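Local atomic coordinates of ribonuclease VapC (Caulobacter crescentus, PDB entry 5K8J), a protein that is the toxin of the VapBC1 toxin-antitoxin system and probably acts as a magnesium-dependent ribonuclease of the PIN-domain family. Residues A2-T7 with A30-I35; I35-E40 with R96-Q101. One frame throughout, in Å; residues are numbered along the deposited sequence.

Contact 1. Residues A2-T7 with A30-I35; sequences AYVLDT and AILLSI
Ala30 opens the pairing of strand 31-34 with strand 3-5, two neighbouring strands of the parallel sheet of the PIN domain, joined by a beta-alpha-beta crossover that runs through helices 7-15 and 18-26. Ala30 O accepts the N-H of Tyr3, N to O 2.8 Å, and takes a weaker CA-H contact from Ala2, while the two alanine methyls face each other, CB to CB 4.0 Å. A water bridges Ala2 N and Ala30 N at this end. Ile31 pairs with Tyr3, both side chains lying on the same face of the sheet. Ile31 CG2 meets Leu5 CD1 at 3.8 Å; with chi1 at -64°, CG1 lies beside the backbone N and CG2 is the branch anti to it. Ile55 of a VapB antitoxin chain packs on the isoleucine. Leu32 pairs with Val4 on the other face, where Val4 touches helix 93-104. Leu32 grips the first strand twice: its N donates to Tyr3 O at 2.8 Å, and its O receives Leu5 N in a longer bond of 3.2 Å that is close to straight, 164° at the hydrogen. Leu32 CB also rests 4.2 Å from Val4 CG2. Leu33 bonds through its backbone to Pro67, just before strand 68-69, on the other side of the strand. Beyond it the strands part, and a water fills in between Ser34 N and Leu5 O. Asp6, a predicted magnesium ligand, follows directly on strand 3-5, at the N-cap position of helix 7-15. Ser34 in turn begins helix 35-45 as its N-cap, Ser34 OG accepting the backbone N-H of Ile36.

Contact 2. Residues I35-E40 with R96-Q101; sequences IISRVE and RMIAAQ
Ile36 lays its outer branch across the end of Met97, modelled as selenomethionine, with Ile36 CD1 3.8 Å from Met97 CE and the two side chains crossing at about a right angle. The bend of Met97 at chi3 (75°) swings its methyl toward the isoleucine. Closer to the backbone, Ile36 CB sits 4.1 Å from Ile98 CG1, so Ile36 touches both Met97 and Ile98. The axes of segments 35-40 and 96-101 run roughly antiparallel, at 143°, and come no closer than 10.2 Å; the gap is bridged by these branched and long side chains of the PIN-domain core. Ile98 CD1 also presses against Ser37 OG at 3.5 Å, although that hydroxyl bonds with Thr7. Gln101, its chain extended, sets OE1 beside Ile36 CG1 (4.2 Å); Gln101 OE1 is hydrogen-bonded to Ser34 OG, and Gln101 NE2 makes weak hydrogen bonds to the carbonyls of Leu69 and Asp70. Apolar contact therefore joins the helices directly, whereas the polar groups of Ser37 and Gln101 are satisfied from outside the two segments and add only van der Waals contact here.

Both contacts are buried in the core of the PIN domain, with centres about 9 Å apart, and Ile35 belongs to both because strand 31-34 runs directly into helix 35-45. Contact 1 is held by backbone hydrogen bonds within the sheet, contact 2 by side-chain packing between helices, one of which, 93-104, also covers a face of the sheet: Val4 CG1 lies 3.8 Å from Ile98 CG2. Polar groups tie them together too, Thr7 OG1 probably bonding to Glu40 OE2 at 2.7 Å. These links gather near Asp6, the predicted magnesium ligand of contact 1, and Arg74 of a VapB antitoxin chain forms a salt bridge with Glu40 there.

Contact 1. Residues A2-T7 with A30-I35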
loop_
_atom_site.group_PDB
_atom_site.type_symbol
_atom_site.label_atom_id
_atom_site.label_comp_id
_atom_site.label_asym_id
_atom_site.label_seq_id
_atom_site.Cartn_x
_atom_site.Cartn_y
_atom_site.Cartn_z
ATOM N N ALA B 2 -17.080 -0.987 -16.222
ATOM C CA ALA B 2 -17.943 -0.778 -15.055
ATOM C C ALA B 2 -18.231 0.701 -14.807
ATOM O O ALA B 2 -17.479 1.570 -15.232
ATOM C CB ALA B 2 -17.325 -1.390 -13.820
ATOM N N TYR B 3 -19.338 0.951 -14.105
ATOM C CA TYR B 3 -19.834 2.294 -13.820
ATOM C C TYR B 3 -20.093 2.408 -12.331
ATOM O O TYR B 3 -20.629 1.481 -11.720
ATOM C CB TYR B 3 -21.141 2.588 -14.585
ATOM C CG TYR B 3 -20.946 2.486 -16.078
ATOM C CD1 TYR B 3 -20.489 3.566 -16.801
ATOM C CD2 TYR B 3 -21.179 1.294 -16.741
ATOM C CE1 TYR B 3 -20.286 3.472 -18.155
ATOM C CE2 TYR B 3 -20.979 1.186 -18.102
ATOM C CZ TYR B 3 -20.535 2.284 -18.804
ATOM O OH TYR B 3 -20.298 2.211 -20.164
ATOM N N VAL B 4 -19.708 3.539 -11.755
ATOM C CA VAL B 4 -20.137 3.930 -10.408
ATOM C C VAL B 4 -21.188 5.018 -10.545
ATOM O O VAL B 4 -20.937 6.047 -11.185
ATOM C CB VAL B 4 -18.952 4.434 -9.577
ATOM C CG1 VAL B 4 -19.429 4.968 -8.221
ATOM C CG2 VAL B 4 -17.946 3.327 -9.355
ATOM N N LEU B 5 -22.369 4.816 -9.946
ATOM C CA LEU B 5 -23.430 5.805 -10.007
ATOM C C LEU B 5 -23.212 6.841 -8.923
ATOM O O LEU B 5 -23.035 6.486 -7.754
ATOM C CB LEU B 5 -24.803 5.155 -9.791
ATOM C CG LEU B 5 -25.192 4.069 -10.788
ATOM C CD1 LEU B 5 -26.683 3.623 -10.580
ATOM C CD2 LEU B 5 -25.015 4.541 -12.223
ATOM N N ASP B 6 -23.264 8.117 -9.289
ATOM C CA ASP B 6 -23.240 9.144 -8.253
ATOM C C ASP B 6 -24.493 9.030 -7.388
ATOM O O ASP B 6 -25.526 8.492 -7.793
ATOM C CB ASP B 6 -23.139 10.539 -8.875
ATOM C CG ASP B 6 -22.619 11.617 -7.884
ATOM O OD1 ASP B 6 -22.292 11.286 -6.703
ATOM O OD2 ASP B 6 -22.530 12.791 -8.336
ATOM N N THR B 7 -24.406 9.574 -6.183
ATOM C CA THR B 7 -25.542 9.431 -5.261
ATOM C C THR B 7 -26.843 9.959 -5.857
ATOM O O THR B 7 -27.912 9.355 -5.670
ATOM C CB THR B 7 -25.232 10.149 -3.956
ATOM O OG1 THR B 7 -24.068 9.552 -3.388
ATOM C CG2 THR B 7 -26.399 10.061 -2.992
ATOM N N ALA B 30 -20.838 -3.448 -15.670
ATOM C CA ALA B 30 -21.240 -3.610 -14.280
ATOM C C ALA B 30 -21.645 -2.262 -13.703
ATOM O O ALA B 30 -20.991 -1.243 -13.949
ATOM C CB ALA B 30 -20.090 -4.188 -13.457
ATOM N N ILE B 31 -22.683 -2.270 -12.883
ATOM C CA ILE B 31 -23.164 -1.065 -12.214
ATOM C C ILE B 31 -22.894 -1.198 -10.723
ATOM O O ILE B 31 -23.385 -2.135 -10.077
ATOM C CB ILE B 31 -24.651 -0.849 -12.521
ATOM C CG1 ILE B 31 -24.779 -0.589 -14.033
ATOM C CG2 ILE B 31 -25.187 0.312 -11.706
ATOM C CD1 ILE B 31 -26.174 -0.425 -14.513
ATOM N N LEU B 32 -22.116 -0.270 -10.184
ATOM C CA LEU B 32 -21.592 -0.353 -8.827
ATOM C C LEU B 32 -22.131 0.805 -8.010
ATOM O O LEU B 32 -22.298 1.907 -8.520
ATOM C CB LEU B 32 -20.060 -0.301 -8.822
ATOM C CG LEU B 32 -19.332 -1.180 -9.835
ATOM C CD1 LEU B 32 -17.819 -0.992 -9.698
ATOM C CD2 LEU B 32 -19.695 -2.650 -9.669
ATOM N N LEU B 33 -22.393 0.549 -6.739
ATOM C CA LEU B 33 -22.851 1.559 -5.798
ATOM C C LEU B 33 -21.791 1.747 -4.714
ATOM O O LEU B 33 -21.358 0.767 -4.094
ATOM C CB LEU B 33 -24.169 1.108 -5.154
ATOM C CG LEU B 33 -24.896 2.170 -4.340
ATOM C CD1 LEU B 33 -25.401 3.291 -5.232
ATOM C CD2 LEU B 33 -26.059 1.510 -3.622
ATOM N N SER B 34 -21.442 3.001 -4.428
ATOM C CA SER B 34 -20.547 3.298 -3.308
ATOM C C SER B 34 -21.269 3.133 -1.970
ATOM O O SER B 34 -22.425 3.530 -1.827
ATOM C CB SER B 34 -20.059 4.725 -3.428
ATOM O OG SER B 34 -19.453 5.106 -2.213
ATOM N N ILE B 35 -20.564 2.578 -0.976
ATOM C CA ILE B 35 -21.094 2.516 0.388
ATOM C C ILE B 35 -21.405 3.912 0.909
ATOM O O ILE B 35 -22.274 4.078 1.772
ATOM C CB ILE B 35 -20.097 1.774 1.291
ATOM C CG1 ILE B 35 -20.746 1.379 2.641
ATOM C CG2 ILE B 35 -18.850 2.611 1.568
ATOM C CD1 ILE B 35 -21.605 0.205 2.555
HETATM O O HOH W 1 -17.834 -3.817 -16.846
HETATM O O HOH W 2 -22.425 5.168 -5.732
#

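Contact 2. Residues I35-E40 with R96-Q101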
loop_
_atom_site.group_PDB
_atom_site.type_symbol
_atom_site.label_atom_id
_atom_site.label_comp_id
_atom_site.label_asym_id
_atom_site.label_seq_id
_atom_site.Cartn_x
_atom_site.Cartn_y
_atom_site.Cartn_z
ATOM N N ILE B 35 -20.564 2.578 -0.976
ATOM C CA ILE B 35 -21.094 2.516 0.388
ATOM C C ILE B 35 -21.405 3.912 0.909
ATOM O O ILE B 35 -22.274 4.078 1.772
ATOM C CB ILE B 35 -20.097 1.774 1.291
ATOM C CG1 ILE B 35 -20.746 1.379 2.641
ATOM C CG2 ILE B 35 -18.850 2.611 1.568
ATOM C CD1 ILE B 35 -21.605 0.205 2.555
ATOM N N ILE B 36 -20.684 4.924 0.440
ATOM C CA ILE B 36 -20.961 6.291 0.855
ATOM C C ILE B 36 -22.323 6.721 0.333
ATOM O O ILE B 36 -23.129 7.313 1.060
ATOM C CB ILE B 36 -19.843 7.258 0.390
ATOM C CG1 ILE B 36 -18.460 6.786 0.869
ATOM C CG2 ILE B 36 -20.147 8.650 0.876
ATOM C CD1 ILE B 36 -18.349 6.512 2.381
ATOM N N SER B 37 -22.638 6.384 -0.924
ATOM C CA SER B 37 -23.990 6.603 -1.417
ATOM C C SER B 37 -25.018 5.821 -0.606
ATOM O O SER B 37 -26.128 6.319 -0.358
ATOM C CB SER B 37 -24.101 6.203 -2.893
ATOM O OG SER B 37 -23.190 6.909 -3.711
ATOM N N ARG B 38 -24.700 4.579 -0.237
ATOM C CA ARG B 38 -25.607 3.830 0.620
ATOM C C ARG B 38 -25.923 4.625 1.885
ATOM O O ARG B 38 -27.088 4.767 2.251
ATOM C CB ARG B 38 -25.045 2.447 0.976
ATOM C CG ARG B 38 -25.945 1.708 1.934
ATOM C CD ARG B 38 -25.590 0.252 2.221
ATOM N NE ARG B 38 -26.457 -0.132 3.335
ATOM C CZ ARG B 38 -26.172 -1.019 4.280
ATOM N NH1 ARG B 38 -25.076 -1.746 4.229
ATOM N NH2 ARG B 38 -27.017 -1.193 5.293
ATOM N N VAL B 39 -24.913 5.194 2.537
ATOM C CA VAL B 39 -25.161 5.969 3.753
ATOM C C VAL B 39 -26.139 7.101 3.469
ATOM O O VAL B 39 -27.072 7.362 4.244
ATOM C CB VAL B 39 -23.843 6.505 4.331
ATOM C CG1 VAL B 39 -24.090 7.589 5.367
ATOM C CG2 VAL B 39 -23.080 5.334 4.957
ATOM N N GLU B 40 -25.915 7.814 2.376
ATOM C CA GLU B 40 -26.803 8.909 2.026
ATOM C C GLU B 40 -28.207 8.403 1.740
ATOM O O GLU B 40 -29.187 9.020 2.184
ATOM C CB GLU B 40 -26.228 9.683 0.841
ATOM C CG GLU B 40 -24.885 10.330 1.107
ATOM C CD GLU B 40 -24.478 11.196 -0.080
ATOM O OE1 GLU B 40 -25.043 12.316 -0.174
ATOM O OE2 GLU B 40 -23.694 10.712 -0.956
ATOM N N ARG B 96 -15.532 13.648 -4.003
ATOM C CA ARG B 96 -14.199 13.134 -4.275
ATOM C C ARG B 96 -13.962 11.740 -3.679
ATOM O O ARG B 96 -13.200 10.936 -4.234
ATOM C CB ARG B 96 -13.191 14.169 -3.767
ATOM C CG ARG B 96 -13.152 15.415 -4.620
ATOM C CD ARG B 96 -12.420 16.524 -3.911
ATOM N NE ARG B 96 -12.217 17.655 -4.807
ATOM C CZ ARG B 96 -11.391 18.662 -4.535
ATOM N NH1 ARG B 96 -10.727 18.650 -3.406
ATOM N NH2 ARG B 96 -11.204 19.662 -5.397
HETATM N N MSE B 97 -14.621 11.398 -2.565
HETATM C CA MSE B 97 -14.554 10.050 -2.022
HETATM C C MSE B 97 -15.142 9.045 -3.011
HETATM O O MSE B 97 -14.548 8.000 -3.251
HETATM C CB MSE B 97 -15.295 9.969 -0.678
HETATM C CG MSE B 97 -14.561 10.659 0.466
HETATM SE SE MSE B 97 -15.623 10.534 2.118
HETATM C CE MSE B 97 -15.310 8.740 2.518
ATOM N N ILE B 98 -16.317 9.368 -3.555
ATOM C CA ILE B 98 -16.932 8.424 -4.483
ATOM C C ILE B 98 -16.116 8.340 -5.776
ATOM O O ILE B 98 -15.872 7.245 -6.317
ATOM C CB ILE B 98 -18.399 8.804 -4.731
ATOM C CG1 ILE B 98 -19.157 8.825 -3.391
ATOM C CG2 ILE B 98 -19.018 7.785 -5.711
ATOM C CD1 ILE B 98 -20.573 9.294 -3.488
ATOM N N ALA B 99 -15.667 9.481 -6.287
ATOM C CA ALA B 99 -14.796 9.458 -7.455
ATOM C C ALA B 99 -13.524 8.659 -7.201
ATOM O O ALA B 99 -13.037 7.948 -8.090
ATOM C CB ALA B 99 -14.445 10.888 -7.871
ATOM N N ALA B 100 -12.967 8.757 -5.988
ATOM C CA ALA B 100 -11.775 7.989 -5.625
ATOM C C ALA B 100 -12.022 6.487 -5.721
ATOM O O ALA B 100 -11.142 5.717 -6.108
ATOM C CB ALA B 100 -11.335 8.375 -4.203
ATOM N N GLN B 101 -13.223 6.047 -5.368
ATOM C CA GLN B 101 -13.532 4.634 -5.478
ATOM C C GLN B 101 -13.627 4.214 -6.936
ATOM O O GLN B 101 -13.192 3.124 -7.302
ATOM C CB GLN B 101 -14.851 4.356 -4.788
ATOM C CG GLN B 101 -14.776 4.588 -3.296
ATOM C CD GLN B 101 -16.116 4.367 -2.652
ATOM O OE1 GLN B 101 -16.953 5.245 -2.682
ATOM N NE2 GLN B 101 -16.325 3.191 -2.055
#